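Local coordinates for protein TarM (Staphylococcus aureus subsp. aureus 21178, PDB 4X7R) that belongs to the group 1 glycosyltransferases of the GT-B fold, with two Rossmann-like domains, and binds uridine-5'-diphosphate, at residues L407-A412 / R417-F422; E411-K416 / E472-K477; D434-Y439 / G467-E472. The protein carries 1 engineered substitution. All coordinates share one frame; numbering follows the deposited sequence.

Contact 1: L407-A412 / R417-F422; sequences LSMIEA and RPVVAF. With UDP (uridine-5'-diphosphate), chain E; 3YW ((2S)-2,3-dihydroxypropyl 2-acetamido-2-deoxy-alpha-D-glucopyranoside), chain F.
M409 and V419 form the apolar centre, their side chains crossing at about a right angle where helix 407-414 lies over strand 419-422. M409 CG rests 3.9 Å from V419 CG1, a branch held anti to its own backbone N (chi1 -178°). V419 CG2 turns instead toward the helix backbone, 3.5 Å from M409 O, and also meets A412 CB at 4.2 Å. Further along the strand, M409 SD touches A421 CB at 3.9 Å. At the other end the turn closes with R417 N donating to A412 O (2.8 Å, N-H...O angle 153°). The R417 side chain then leads away, and its guanidinium is held by the carbonyl oxygens of L390, E391 and H314.

On the side of the helix turned from the strand lies the nucleotide site. L407 N and S408 N each give a hydrogen bond to the alpha-phosphate of UDP, at O1A (2.9 Å) and O2A (3.0 Å), where the helix N-terminus would favour negative charge. E411 takes both ribose hydroxyls, O2' on OE1 and O3' on OE2. E403, which binds 3YW, and E411 are spaced as in, and probably form, the EX7E motif of many GT-B glycosyltransferases.

Helix and strand run nearly antiparallel (157°) as the second half of a beta-alpha-beta unit opened by strand 395-398, with helix 446-457 packed on V420 from the strand's other face.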
loop_
_atom_site.group_PDB
_atom_site.type_symbol
_atom_site.label_atom_id
_atom_site.label_comp_id
_atom_site.label_asym_id
_atom_site.label_seq_id
_atom_site.Cartn_x
_atom_site.Cartn_y
_atom_site.Cartn_z
ATOM N N LEU A 407 -4.587 2.778 -12.538
ATOM C CA LEU A 407 -5.603 3.719 -12.097
ATOM C C LEU A 407 -5.256 5.173 -12.359
ATOM O O LEU A 407 -6.167 5.929 -12.648
ATOM C CB LEU A 407 -6.002 3.493 -10.630
ATOM C CG LEU A 407 -6.693 2.145 -10.293
ATOM C CD1 LEU A 407 -6.776 1.957 -8.772
ATOM C CD2 LEU A 407 -8.100 2.077 -10.904
ATOM N N SER A 408 -3.973 5.577 -12.259
ATOM C CA SER A 408 -3.569 6.982 -12.487
ATOM C C SER A 408 -3.860 7.411 -13.916
ATOM O O SER A 408 -4.397 8.501 -14.130
ATOM C CB SER A 408 -2.093 7.192 -12.162
ATOM O OG SER A 408 -1.912 7.583 -10.812
ATOM N N MET A 409 -3.561 6.526 -14.895
ATOM C CA MET A 409 -3.864 6.764 -16.315
ATOM C C MET A 409 -5.391 6.894 -16.492
ATOM O O MET A 409 -5.859 7.851 -17.103
ATOM C CB MET A 409 -3.322 5.621 -17.183
ATOM C CG MET A 409 -1.801 5.610 -17.287
ATOM S SD MET A 409 -1.221 4.313 -18.407
ATOM C CE MET A 409 -1.185 2.897 -17.280
ATOM N N ILE A 410 -6.153 5.962 -15.879
ATOM C CA ILE A 410 -7.614 5.952 -15.927
ATOM C C ILE A 410 -8.173 7.216 -15.266
ATOM O O ILE A 410 -9.060 7.841 -15.830
ATOM C CB ILE A 410 -8.185 4.651 -15.305
ATOM C CG1 ILE A 410 -7.836 3.413 -16.204
ATOM C CG2 ILE A 410 -9.726 4.782 -15.075
ATOM C CD1 ILE A 410 -8.279 1.976 -15.587
ATOM N N GLU A 411 -7.611 7.614 -14.099
ATOM C CA GLU A 411 -8.021 8.816 -13.348
ATOM C C GLU A 411 -7.821 10.077 -14.191
ATOM O O GLU A 411 -8.724 10.899 -14.254
ATOM C CB GLU A 411 -7.265 8.931 -12.021
ATOM C CG GLU A 411 -7.728 7.937 -10.966
ATOM C CD GLU A 411 -6.805 7.794 -9.773
ATOM O OE1 GLU A 411 -5.985 8.712 -9.538
ATOM O OE2 GLU A 411 -6.881 6.749 -9.087
ATOM N N ALA A 412 -6.675 10.184 -14.888
ATOM C CA ALA A 412 -6.354 11.311 -15.770
ATOM C C ALA A 412 -7.370 11.415 -16.897
ATOM O O ALA A 412 -7.833 12.509 -17.209
ATOM C CB ALA A 412 -4.955 11.142 -16.344
ATOM N N ARG A 417 -7.849 14.471 -19.161
ATOM C CA ARG A 417 -6.409 14.687 -19.337
ATOM C C ARG A 417 -5.884 13.500 -20.148
ATOM O O ARG A 417 -5.880 12.374 -19.653
ATOM C CB ARG A 417 -5.668 14.839 -17.970
ATOM C CG ARG A 417 -6.216 15.953 -17.044
ATOM C CD ARG A 417 -6.582 17.217 -17.804
ATOM N NE ARG A 417 -6.942 18.359 -16.963
ATOM C CZ ARG A 417 -8.022 19.118 -17.149
ATOM N NH1 ARG A 417 -8.905 18.811 -18.090
ATOM N NH2 ARG A 417 -8.237 20.173 -16.379
ATOM N N PRO A 418 -5.570 13.693 -21.439
ATOM C CA PRO A 418 -5.133 12.540 -22.253
ATOM C C PRO A 418 -3.803 11.961 -21.803
ATOM O O PRO A 418 -2.968 12.671 -21.238
ATOM C CB PRO A 418 -5.088 13.093 -23.684
ATOM C CG PRO A 418 -4.921 14.574 -23.528
ATOM C CD PRO A 418 -5.564 14.955 -22.220
ATOM N N VAL A 419 -3.640 10.654 -22.015
ATOM C CA VAL A 419 -2.436 9.918 -21.632
ATOM C C VAL A 419 -1.562 9.595 -22.845
ATOM O O VAL A 419 -2.071 9.208 -23.902
ATOM C CB VAL A 419 -2.799 8.631 -20.841
ATOM C CG1 VAL A 419 -1.549 7.880 -20.396
ATOM C CG2 VAL A 419 -3.676 8.952 -19.640
ATOM N N VAL A 420 -0.241 9.769 -22.670
ATOM C CA VAL A 420 0.834 9.360 -23.573
ATOM C C VAL A 420 1.567 8.247 -22.750
ATOM O O VAL A 420 2.180 8.519 -21.718
ATOM C CB VAL A 420 1.738 10.530 -24.037
ATOM C CG1 VAL A 420 2.769 10.045 -25.054
ATOM C CG2 VAL A 420 0.898 11.655 -24.654
ATOM N N ALA A 421 1.358 6.986 -23.137
ATOM C CA ALA A 421 1.849 5.839 -22.408
ATOM C C ALA A 421 2.578 4.819 -23.256
ATOM O O ALA A 421 2.215 4.605 -24.412
ATOM C CB ALA A 421 0.684 5.157 -21.709
ATOM N N PHE A 422 3.570 4.128 -22.649
ATOM C CA PHE A 422 4.232 3.019 -23.320
ATOM C C PHE A 422 3.206 1.875 -23.400
ATOM O O PHE A 422 2.527 1.614 -22.401
ATOM C CB PHE A 422 5.504 2.573 -22.565
ATOM C CG PHE A 422 6.726 3.460 -22.716
ATOM C CD1 PHE A 422 6.969 4.149 -23.899
ATOM C CD2 PHE A 422 7.657 3.568 -21.689
ATOM C CE1 PHE A 422 8.115 4.946 -24.047
ATOM C CE2 PHE A 422 8.804 4.366 -21.837
ATOM C CZ PHE A 422 9.028 5.045 -23.018
HETATM N N1 UDP E . -1.661 8.334 -5.659
HETATM C C2 UDP E . -2.074 9.448 -4.952
HETATM N N3 UDP E . -1.103 10.399 -4.743
HETATM C C4 UDP E . 0.215 10.343 -5.138
HETATM C C5 UDP E . 0.588 9.133 -5.825
HETATM C C6 UDP E . -0.340 8.187 -6.062
HETATM O O2 UDP E . -3.216 9.590 -4.537
HETATM O O4 UDP E . 0.963 11.312 -4.908
HETATM C "C1'" UDP E . -2.721 7.380 -6.074
HETATM C "C2'" UDP E . -3.306 7.660 -7.455
HETATM O "O2'" UDP E . -4.351 8.616 -7.381
HETATM C "C3'" UDP E . -3.829 6.277 -7.848
HETATM C "C4'" UDP E . -2.829 5.332 -7.190
HETATM O "O4'" UDP E . -2.173 6.082 -6.140
HETATM O "O3'" UDP E . -5.179 5.985 -7.485
HETATM C "C5'" UDP E . -1.805 4.745 -8.126
HETATM O "O5'" UDP E . -2.489 3.744 -8.912
HETATM P PA UDP E . -1.853 2.920 -10.133
HETATM O O1A UDP E . -2.747 1.787 -10.461
HETATM O O2A UDP E . -1.695 3.867 -11.333
HETATM O O3A UDP E . -0.449 2.397 -9.689
HETATM P PB UDP E . 0.056 1.570 -8.410
HETATM O O1B UDP E . -0.991 0.565 -8.007
HETATM O O2B UDP E . 0.331 2.518 -7.237
HETATM O O3B UDP E . 1.318 0.817 -8.783
HETATM O O3A 3YW F . 2.317 -4.849 -5.401
HETATM C C4A 3YW F . -0.499 -2.563 -6.343
HETATM C C5A 3YW F . 0.907 -3.104 -6.260
HETATM O O5 3YW F . -2.862 -2.418 -8.307
HETATM C C6A 3YW F . 0.969 -4.423 -5.529
HETATM C C5 3YW F . -3.574 -1.366 -8.972
HETATM C C6 3YW F . -5.011 -1.468 -8.519
HETATM C C4 3YW F . -3.368 -1.515 -10.478
HETATM O O6 3YW F . -5.580 -2.731 -8.832
HETATM C C3 3YW F . -1.895 -1.264 -10.785
HETATM O O4 3YW F . -4.156 -0.559 -11.178
HETATM O O3 3YW F . -1.615 -1.412 -12.177
HETATM O O7 3YW F . 1.221 -3.324 -11.195
HETATM C C7 3YW F . 1.367 -2.240 -10.639
HETATM C C8 3YW F . 2.668 -1.495 -10.681
HETATM N N2 3YW F . 0.377 -1.649 -9.968
HETATM C C2 3YW F . -0.984 -2.159 -9.945
HETATM C C1 3YW F . -1.451 -2.416 -8.501
HETATM O O1 3YW F . -0.738 -1.752 -7.495
HETATM O O2 3YW F . 1.732 -2.145 -5.598
#

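Contact 2: E411-K416 / E472-K477; sequences EAMISK and ENIIEK. With UDP (uridine-5'-diphosphate), chain E.
I474 divides its branches between M413 and I414: with chi1 -56° and chi2 -52°, CG1 and CD1 swing to the methionine while CG2, anti to the backbone N, goes to the isoleucine. M413 bends at chi3 (71°), which curls its methyl back over I474, so CE lies 3.8 Å from I474 CD1 and M413 CB lies 3.8 Å from I474 CG1. I414 offers the flank of its longer branch, CG1 standing 3.7 Å from I474 CG2. Both side chains cross I474 at about a right angle, and F431 of helix 428-431 packs on M413 and I474.

Just past the contact the helix ends in a Schellman motif: K416, at positive phi, is the C-prime residue, and K416 N bonds to M413 O (3.0 Å). On helix 460-477, K477 NZ reaches back one turn to N473 OD1 (2.8 Å), approaching in the carbonyl plane.

A nearby polar tie between the two helices is the hydrogen bond from R471 NE, just before 472-477, to I414 O. Between the segments themselves the contact is buried and apolar, hydrocarbon and thioether, so close packing with no directional bond joins them.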
loop_
_atom_site.group_PDB
_atom_site.type_symbol
_atom_site.label_atom_id
_atom_site.label_comp_id
_atom_site.label_asym_id
_atom_site.label_seq_id
_atom_site.Cartn_x
_atom_site.Cartn_y
_atom_site.Cartn_z
ATOM N N GLU A 411 -7.611 7.614 -14.099
ATOM C CA GLU A 411 -8.021 8.816 -13.348
ATOM C C GLU A 411 -7.821 10.077 -14.191
ATOM O O GLU A 411 -8.724 10.899 -14.254
ATOM C CB GLU A 411 -7.265 8.931 -12.021
ATOM C CG GLU A 411 -7.728 7.937 -10.966
ATOM C CD GLU A 411 -6.805 7.794 -9.773
ATOM O OE1 GLU A 411 -5.985 8.712 -9.538
ATOM O OE2 GLU A 411 -6.881 6.749 -9.087
ATOM N N ALA A 412 -6.675 10.184 -14.888
ATOM C CA ALA A 412 -6.354 11.311 -15.770
ATOM C C ALA A 412 -7.370 11.415 -16.897
ATOM O O ALA A 412 -7.833 12.509 -17.209
ATOM C CB ALA A 412 -4.955 11.142 -16.344
ATOM N N MET A 413 -7.750 10.272 -17.477
ATOM C CA MET A 413 -8.734 10.204 -18.559
ATOM C C MET A 413 -10.112 10.647 -18.077
ATOM O O MET A 413 -10.811 11.366 -18.805
ATOM C CB MET A 413 -8.754 8.811 -19.181
ATOM C CG MET A 413 -7.514 8.550 -20.019
ATOM S SD MET A 413 -7.391 6.880 -20.667
ATOM C CE MET A 413 -8.677 6.907 -21.884
ATOM N N ILE A 414 -10.475 10.282 -16.830
ATOM C CA ILE A 414 -11.738 10.728 -16.202
ATOM C C ILE A 414 -11.742 12.278 -16.076
ATOM O O ILE A 414 -12.753 12.911 -16.370
ATOM C CB ILE A 414 -12.018 10.006 -14.860
ATOM C CG1 ILE A 414 -12.197 8.500 -15.090
ATOM C CG2 ILE A 414 -13.245 10.591 -14.125
ATOM C CD1 ILE A 414 -11.903 7.687 -13.904
ATOM N N SER A 415 -10.581 12.883 -15.742
ATOM C CA SER A 415 -10.456 14.340 -15.647
ATOM C C SER A 415 -10.179 14.999 -17.002
ATOM O O SER A 415 -9.718 16.137 -17.036
ATOM C CB SER A 415 -9.406 14.723 -14.612
ATOM O OG SER A 415 -9.933 14.514 -13.314
ATOM N N LYS A 416 -10.473 14.289 -18.123
ATOM C CA LYS A 416 -10.272 14.762 -19.511
ATOM C C LYS A 416 -8.809 15.157 -19.815
ATOM O O LYS A 416 -8.556 16.068 -20.611
ATOM C CB LYS A 416 -11.248 15.901 -19.874
ATOM C CG LYS A 416 -12.722 15.539 -19.846
ATOM C CD LYS A 416 -13.551 16.751 -20.243
ATOM C CE LYS A 416 -15.025 16.448 -20.311
ATOM N NZ LYS A 416 -15.842 17.682 -20.505
ATOM N N GLU A 472 -15.283 9.844 -21.960
ATOM C CA GLU A 472 -16.348 9.142 -22.659
ATOM C C GLU A 472 -16.041 7.641 -22.762
ATOM O O GLU A 472 -16.931 6.826 -22.522
ATOM C CB GLU A 472 -16.461 9.716 -24.066
ATOM C CG GLU A 472 -17.834 10.218 -24.439
ATOM C CD GLU A 472 -17.850 10.978 -25.753
ATOM O OE1 GLU A 472 -17.515 10.383 -26.806
ATOM O OE2 GLU A 472 -18.198 12.179 -25.725
ATOM N N ASN A 473 -14.777 7.280 -23.115
ATOM C CA ASN A 473 -14.337 5.889 -23.246
ATOM C C ASN A 473 -14.328 5.173 -21.912
ATOM O O ASN A 473 -14.697 4.005 -21.862
ATOM C CB ASN A 473 -12.958 5.785 -23.917
ATOM C CG ASN A 473 -12.682 4.397 -24.475
ATOM O OD1 ASN A 473 -13.520 3.778 -25.136
ATOM N ND2 ASN A 473 -11.507 3.871 -24.236
ATOM N N ILE A 474 -13.937 5.868 -20.823
ATOM C CA ILE A 474 -13.916 5.267 -19.474
ATOM C C ILE A 474 -15.337 4.998 -18.988
ATOM O O ILE A 474 -15.631 3.901 -18.502
ATOM C CB ILE A 474 -13.053 6.065 -18.434
ATOM C CG1 ILE A 474 -11.577 6.255 -18.906
ATOM C CG2 ILE A 474 -13.124 5.446 -17.028
ATOM C CD1 ILE A 474 -10.801 4.982 -19.360
ATOM N N ILE A 475 -16.223 6.002 -19.136
ATOM C CA ILE A 475 -17.634 5.910 -18.734
ATOM C C ILE A 475 -18.263 4.705 -19.441
ATOM O O ILE A 475 -18.838 3.848 -18.787
ATOM C CB ILE A 475 -18.379 7.251 -19.019
ATOM C CG1 ILE A 475 -17.972 8.315 -17.980
ATOM C CG2 ILE A 475 -19.904 7.063 -19.057
ATOM C CD1 ILE A 475 -18.400 9.757 -18.327
ATOM N N GLU A 476 -18.062 4.601 -20.749
ATOM C CA GLU A 476 -18.632 3.520 -21.521
ATOM C C GLU A 476 -18.139 2.112 -21.175
ATOM O O GLU A 476 -18.953 1.193 -21.072
ATOM C CB GLU A 476 -18.449 3.798 -22.997
ATOM C CG GLU A 476 -19.240 2.849 -23.847
ATOM C CD GLU A 476 -18.954 2.997 -25.327
ATOM O OE1 GLU A 476 -18.673 4.135 -25.773
ATOM O OE2 GLU A 476 -19.018 1.968 -26.040
ATOM N N LYS A 477 -16.835 1.942 -20.985
ATOM C CA LYS A 477 -16.283 0.619 -20.798
ATOM C C LYS A 477 -16.072 0.131 -19.377
ATOM O O LYS A 477 -15.814 -1.064 -19.196
ATOM C CB LYS A 477 -15.024 0.456 -21.670
ATOM C CG LYS A 477 -15.321 0.649 -23.173
ATOM C CD LYS A 477 -14.056 0.507 -24.015
ATOM C CE LYS A 477 -14.322 0.342 -25.497
ATOM N NZ LYS A 477 -14.958 1.547 -26.086
HETATM N N1 UDP E . -1.661 8.334 -5.659
HETATM C C2 UDP E . -2.074 9.448 -4.952
HETATM N N3 UDP E . -1.103 10.399 -4.743
HETATM C C4 UDP E . 0.215 10.343 -5.138
HETATM C C5 UDP E . 0.588 9.133 -5.825
HETATM C C6 UDP E . -0.340 8.187 -6.062
HETATM O O2 UDP E . -3.216 9.590 -4.537
HETATM O O4 UDP E . 0.963 11.312 -4.908
HETATM C "C1'" UDP E . -2.721 7.380 -6.074
HETATM C "C2'" UDP E . -3.306 7.660 -7.455
HETATM O "O2'" UDP E . -4.351 8.616 -7.381
HETATM C "C3'" UDP E . -3.829 6.277 -7.848
HETATM C "C4'" UDP E . -2.829 5.332 -7.190
HETATM O "O4'" UDP E . -2.173 6.082 -6.140
HETATM O "O3'" UDP E . -5.179 5.985 -7.485
HETATM C "C5'" UDP E . -1.805 4.745 -8.126
HETATM O "O5'" UDP E . -2.489 3.744 -8.912
HETATM P PA UDP E . -1.853 2.920 -10.133
HETATM O O1A UDP E . -2.747 1.787 -10.461
HETATM O O2A UDP E . -1.695 3.867 -11.333
HETATM O O3A UDP E . -0.449 2.397 -9.689
HETATM P PB UDP E . 0.056 1.570 -8.410
HETATM O O1B UDP E . -0.991 0.565 -8.007
HETATM O O2B UDP E . 0.331 2.518 -7.237
HETATM O O3B UDP E . 1.318 0.817 -8.783
#

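Contact 3: D434-Y439 / G467-E472; sequences DNKNGY and GSKARE
N437 and A470 bring the two backbones close, their CA atoms 4.8 Å apart, where the turn before strand 438-441 runs against one side of helix 460-477. That strand is an outermost one of the six-stranded parallel sheet of a Rossmann-like domain, one of the two expected in a GT-B fold. The turn is closed by N435 N to G438 O (2.8 Å), and G438 extends at a phi of 162°, a backbone setting that suits glycine.

N437 makes the inner part of the contact through its CB, which sits 3.6 Å from A470 N and 4.0 Å from A470 CB. Its chi1 of 70° places CG between the backbone N and the carbonyl carbon, and from there the amide is gripped at both ends: OD1 accepts from E433 N, and ND2 donates to F431 O. The buried amide thus ties the turn to the residues around the end of helix 428-431, leaving CB for the helix backbone.

Toward the surface K469 lies against K436. K469 CB approaches K436 O at 3.7 Å; a bend at chi2 (-91°) then takes its chain past the extended K436, with K469 CD 3.8 Å from K436 CE. The two methylene chains cross obliquely, and the ammonium groups stay apart, NZ to NZ 4.9 Å. Each has an acidic neighbour: K469 NZ forms a weak salt bridge with E472 OE1 (3.5 Å), and K436 NZ makes a long, weak ion pair with E433.

Beyond the turn, Y439 meets F466 of helix 460-477 edge-to-face and gives a weak hydrogen bond from OH to N435 OD1; D434 OD1 lies in the plane of the Y439 ring at its edge and accepts from L440 N.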
loop_
_atom_site.group_PDB
_atom_site.type_symbol
_atom_site.label_atom_id
_atom_site.label_comp_id
_atom_site.label_asym_id
_atom_site.label_seq_id
_atom_site.Cartn_x
_atom_site.Cartn_y
_atom_site.Cartn_z
ATOM N N ASP A 434 -5.410 4.913 -29.582
ATOM C CA ASP A 434 -4.318 5.643 -30.213
ATOM C C ASP A 434 -4.804 6.629 -31.239
ATOM O O ASP A 434 -5.593 6.262 -32.105
ATOM C CB ASP A 434 -3.273 4.700 -30.843
ATOM C CG ASP A 434 -2.077 5.453 -31.387
ATOM O OD1 ASP A 434 -1.256 5.921 -30.579
ATOM O OD2 ASP A 434 -1.995 5.627 -32.617
ATOM N N ASN A 435 -4.356 7.895 -31.099
ATOM C CA ASN A 435 -4.676 9.027 -31.964
ATOM C C ASN A 435 -6.177 9.413 -31.923
ATOM O O ASN A 435 -6.644 10.164 -32.777
ATOM C CB ASN A 435 -4.145 8.771 -33.387
ATOM C CG ASN A 435 -3.937 9.989 -34.234
ATOM O OD1 ASN A 435 -3.555 11.067 -33.756
ATOM N ND2 ASN A 435 -4.169 9.821 -35.523
ATOM N N LYS A 436 -6.914 8.947 -30.893
ATOM C CA LYS A 436 -8.334 9.269 -30.719
ATOM C C LYS A 436 -8.593 9.850 -29.320
ATOM O O LYS A 436 -9.255 10.874 -29.205
ATOM C CB LYS A 436 -9.231 8.054 -31.023
ATOM C CG LYS A 436 -10.719 8.323 -30.811
ATOM C CD LYS A 436 -11.593 7.155 -31.228
ATOM C CE LYS A 436 -13.047 7.400 -30.904
ATOM N NZ LYS A 436 -13.884 6.226 -31.268
ATOM N N ASN A 437 -8.035 9.230 -28.263
ATOM C CA ASN A 437 -8.214 9.734 -26.900
ATOM C C ASN A 437 -6.879 9.861 -26.137
ATOM O O ASN A 437 -6.855 10.177 -24.948
ATOM C CB ASN A 437 -9.247 8.877 -26.162
ATOM C CG ASN A 437 -8.807 7.480 -25.811
ATOM O OD1 ASN A 437 -7.619 7.187 -25.678
ATOM N ND2 ASN A 437 -9.767 6.613 -25.526
ATOM N N GLY A 438 -5.789 9.621 -26.861
ATOM C CA GLY A 438 -4.418 9.654 -26.364
ATOM C C GLY A 438 -3.480 8.926 -27.312
ATOM O O GLY A 438 -3.846 8.632 -28.460
ATOM N N TYR A 439 -2.264 8.617 -26.828
ATOM C CA TYR A 439 -1.267 7.916 -27.634
ATOM C C TYR A 439 -0.665 6.722 -26.920
ATOM O O TYR A 439 -0.316 6.812 -25.730
ATOM C CB TYR A 439 -0.145 8.867 -28.094
ATOM C CG TYR A 439 -0.574 9.943 -29.072
ATOM C CD1 TYR A 439 -1.004 9.618 -30.357
ATOM C CD2 TYR A 439 -0.465 11.293 -28.744
ATOM C CE1 TYR A 439 -1.376 10.609 -31.270
ATOM C CE2 TYR A 439 -0.803 12.293 -29.660
ATOM C CZ TYR A 439 -1.275 11.946 -30.914
ATOM O OH TYR A 439 -1.634 12.938 -31.797
ATOM N N GLY A 467 -8.943 14.428 -24.582
ATOM C CA GLY A 467 -9.418 14.366 -23.203
ATOM C C GLY A 467 -10.900 14.079 -23.086
ATOM O O GLY A 467 -11.310 13.230 -22.289
ATOM N N SER A 468 -11.708 14.768 -23.914
ATOM C CA SER A 468 -13.169 14.614 -23.969
ATOM C C SER A 468 -13.547 13.167 -24.357
ATOM O O SER A 468 -14.373 12.557 -23.685
ATOM C CB SER A 468 -13.778 15.631 -24.941
ATOM O OG SER A 468 -14.202 16.827 -24.297
ATOM N N LYS A 469 -12.903 12.613 -25.409
ATOM C CA LYS A 469 -13.109 11.237 -25.869
ATOM C C LYS A 469 -12.625 10.234 -24.795
ATOM O O LYS A 469 -13.238 9.179 -24.627
ATOM C CB LYS A 469 -12.364 10.998 -27.194
ATOM C CG LYS A 469 -13.032 11.609 -28.425
ATOM C CD LYS A 469 -13.984 10.608 -29.084
ATOM C CE LYS A 469 -15.130 11.279 -29.806
ATOM N NZ LYS A 469 -16.259 10.338 -30.049
ATOM N N ALA A 470 -11.539 10.586 -24.053
ATOM C CA ALA A 470 -10.956 9.760 -22.985
ATOM C C ALA A 470 -11.942 9.471 -21.861
ATOM O O ALA A 470 -12.113 8.302 -21.510
ATOM C CB ALA A 470 -9.681 10.393 -22.441
ATOM N N ARG A 471 -12.624 10.519 -21.336
ATOM C CA ARG A 471 -13.626 10.395 -20.247
ATOM C C ARG A 471 -14.812 9.553 -20.736
ATOM O O ARG A 471 -15.242 8.634 -20.041
ATOM C CB ARG A 471 -14.062 11.784 -19.725
ATOM C CG ARG A 471 -15.488 11.851 -19.177
ATOM C CD ARG A 471 -15.864 13.204 -18.600
ATOM N NE ARG A 471 -15.380 13.278 -17.232
ATOM C CZ ARG A 471 -16.130 13.101 -16.153
ATOM N NH1 ARG A 471 -17.445 12.953 -16.264
ATOM N NH2 ARG A 471 -15.576 13.111 -14.951
ATOM N N GLU A 472 -15.283 9.844 -21.960
ATOM C CA GLU A 472 -16.348 9.142 -22.659
ATOM C C GLU A 472 -16.041 7.641 -22.762
ATOM O O GLU A 472 -16.931 6.826 -22.522
ATOM C CB GLU A 472 -16.461 9.716 -24.066
ATOM C CG GLU A 472 -17.834 10.218 -24.439
ATOM C CD GLU A 472 -17.850 10.978 -25.753
ATOM O OE1 GLU A 472 -17.515 10.383 -26.806
ATOM O OE2 GLU A 472 -18.198 12.179 -25.725
#

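How the contacts relate
The three contacts form one compact patch, centres 8 to 10 Å apart, in the domain built on the six-stranded parallel sheet. Contacts 1 and 2 share helix 407-414, which packs on its own strand in one and on helix 460-477 in the other; V419 CG2 touching M413 CG joins them. Contacts 2 and 3 share helix 460-477, and K416 CB packs against G467 O. Strands 419-422 and 438-441 are sheet neighbours, linking contacts 1 and 3 through V419 O with Y439 N. Along the chain contact 1 closes first, and contact 3 falls within the span of contact 2, sharing E472 with its second segment. The UDP-binding helix 407-414 is thus packed directly against both its own sheet and helix 460-477.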